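Local coordinates for protein ornithine carbamoyltransferase (Giardia intestinalis, PDB 3GRF) that probably interconverts ornithine plus carbamoyl phosphate and citrulline plus phosphate, as part of the parasite's arginine degradation pathway, at residues I25-D30 with A314-D319. Numbering follows the deposited sequence.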
loop_
_atom_site.group_PDB
_atom_site.type_symbol
_atom_site.label_atom_id
_atom_site.label_comp_id
_atom_site.label_asym_id
_atom_site.label_seq_id
_atom_site.Cartn_x
_atom_site.Cartn_y
_atom_site.Cartn_z
ATOM N N ILE A 25 -16.052 -22.243 6.177
ATOM C CA ILE A 25 -17.309 -21.536 6.537
ATOM C C ILE A 25 -17.365 -21.347 8.040
ATOM O O ILE A 25 -17.462 -20.241 8.506
ATOM C CB ILE A 25 -18.593 -22.254 5.989
ATOM C CG1 ILE A 25 -18.734 -22.011 4.472
ATOM C CG2 ILE A 25 -19.833 -21.772 6.683
ATOM C CD1 ILE A 25 -19.405 -23.133 3.690
ATOM N N ASP A 26 -17.248 -22.422 8.797
ATOM C CA ASP A 26 -17.227 -22.337 10.250
ATOM C C ASP A 26 -16.062 -21.527 10.827
ATOM O O ASP A 26 -16.187 -20.901 11.887
ATOM C CB ASP A 26 -17.200 -23.744 10.837
ATOM C CG ASP A 26 -18.435 -24.515 10.536
ATOM O OD1 ASP A 26 -19.523 -23.904 10.425
ATOM O OD2 ASP A 26 -18.319 -25.752 10.412
ATOM N N ARG A 27 -14.910 -21.572 10.162
ATOM C CA ARG A 27 -13.761 -20.788 10.630
ATOM C C ARG A 27 -14.077 -19.283 10.393
ATOM O O ARG A 27 -13.910 -18.436 11.272
ATOM C CB ARG A 27 -12.513 -21.255 9.894
ATOM C CG ARG A 27 -11.245 -20.604 10.329
ATOM C CD ARG A 27 -10.425 -21.638 11.002
ATOM N NE ARG A 27 -9.099 -21.146 11.327
ATOM C CZ ARG A 27 -8.439 -21.495 12.417
ATOM N NH1 ARG A 27 -8.999 -22.304 13.308
ATOM N NH2 ARG A 27 -7.246 -20.996 12.634
ATOM N N ALA A 28 -14.584 -18.968 9.209
ATOM C CA ALA A 28 -15.002 -17.593 8.881
ATOM C C ALA A 28 -15.988 -17.098 9.922
ATOM O O ALA A 28 -15.927 -15.962 10.352
ATOM C CB ALA A 28 -15.674 -17.556 7.491
ATOM N N LEU A 29 -16.950 -17.954 10.263
ATOM C CA LEU A 29 -17.993 -17.597 11.226
ATOM C C LEU A 29 -17.401 -17.383 12.619
ATOM O O LEU A 29 -17.816 -16.476 13.364
ATOM C CB LEU A 29 -19.059 -18.688 11.271
ATOM C CG LEU A 29 -20.081 -18.749 10.151
ATOM C CD1 LEU A 29 -20.853 -20.049 10.315
ATOM C CD2 LEU A 29 -20.982 -17.495 10.213
ATOM N N ASP A 30 -16.428 -18.202 12.970
ATOM C CA ASP A 30 -15.812 -18.014 14.306
ATOM C C ASP A 30 -14.888 -16.817 14.343
ATOM O O ASP A 30 -14.744 -16.197 15.381
ATOM C CB ASP A 30 -15.047 -19.238 14.786
ATOM C CG ASP A 30 -14.563 -19.077 16.236
ATOM O OD1 ASP A 30 -13.355 -19.150 16.486
ATOM O OD2 ASP A 30 -15.404 -18.830 17.122
ATOM N N ALA A 314 -12.337 -14.138 3.826
ATOM C CA ALA A 314 -10.984 -13.960 3.313
ATOM C C ALA A 314 -10.008 -14.365 4.374
ATOM O O ALA A 314 -9.017 -15.013 4.052
ATOM C CB ALA A 314 -10.724 -12.501 2.863
ATOM N N MET A 315 -10.270 -13.992 5.639
ATOM C CA MET A 315 -9.337 -14.294 6.721
ATOM C C MET A 315 -9.224 -15.810 6.858
ATOM O O MET A 315 -8.160 -16.330 7.208
ATOM C CB MET A 315 -9.818 -13.730 8.070
ATOM C CG MET A 315 -10.061 -12.220 8.152
ATOM S SD MET A 315 -10.816 -11.653 9.703
ATOM C CE MET A 315 -12.065 -12.887 10.014
ATOM N N ALA A 316 -10.339 -16.505 6.642
ATOM C CA ALA A 316 -10.400 -17.962 6.776
ATOM C C ALA A 316 -9.624 -18.598 5.672
ATOM O O ALA A 316 -8.831 -19.498 5.876
ATOM C CB ALA A 316 -11.851 -18.456 6.761
ATOM N N VAL A 317 -9.864 -18.173 4.438
ATOM C CA VAL A 317 -9.121 -18.751 3.345
ATOM C C VAL A 317 -7.603 -18.550 3.400
ATOM O O VAL A 317 -6.839 -19.498 3.185
ATOM C CB VAL A 317 -9.637 -18.172 2.018
ATOM C CG1 VAL A 317 -8.769 -18.647 0.917
ATOM C CG2 VAL A 317 -11.110 -18.583 1.828
ATOM N N LEU A 318 -7.168 -17.318 3.681
ATOM C CA LEU A 318 -5.746 -16.972 3.833
ATOM C C LEU A 318 -5.154 -17.787 4.974
ATOM O O LEU A 318 -4.162 -18.413 4.819
ATOM C CB LEU A 318 -5.577 -15.461 4.074
ATOM C CG LEU A 318 -6.004 -14.611 2.833
ATOM C CD1 LEU A 318 -6.151 -13.119 3.103
ATOM C CD2 LEU A 318 -5.030 -14.827 1.664
ATOM N N ASP A 319 -5.801 -17.797 6.116
ATOM C CA ASP A 319 -5.302 -18.552 7.254
ATOM C C ASP A 319 -5.049 -19.997 6.908
ATOM O O ASP A 319 -3.968 -20.531 7.146
ATOM C CB ASP A 319 -6.301 -18.483 8.410
ATOM C CG ASP A 319 -5.781 -19.188 9.639
ATOM O OD1 ASP A 319 -4.848 -18.628 10.245
ATOM O OD2 ASP A 319 -6.271 -20.301 9.963
#
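Asp319 OD2 is gripped by two nitrogens of one guanidinium: Arg27 NH2 donates to it over 2.9 Å, while the bond from Arg27 NE, at 3.3 Å, is weak. This salt bridge closes one side of a helix-helix crossing in the transcarbamoylase fold, which joins helix 18-33, near the start of the chain in the carbamoyl phosphate-binding part of the sequence, to helix 303-322, the last helix, which comes largely from the ornithine-binding part. Both oxygens of the carboxylate have work, since Asp319 OD1 forms a second salt bridge with Arg41. Arg27 and Arg41 thus share the carboxylate, one on each oxygen, with their NH2 groups close together.

Neither bond is straight; the hydrogen on Arg27 NH2 meets Asp319 OD2 at an N-H...O angle of 139°. The nitrogen approaches from above the carboxylate plane, although the two flat groups are turned only 24° from each other. Arg27 gets there by a first torsion that sets CG anti to the backbone N (chi1 -176°) and by a bend at chi2, after which its chain crosses that of Asp319 at about a right angle.

Beside the ion pair the helices meet through alanines. The axes of the two short segments approach to 8.3 Å, and the CA atoms of Ala28 and Ala316 are 5.1 Å apart, a spacing that such small side chains permit. Met143 of helix 135-151 also packs on Ala28. The methyl group of Ala316 points at the other helix and rests against its backbone, with CB 3.7 Å from Ala28 N and 4.0 Å from Ala28 CB.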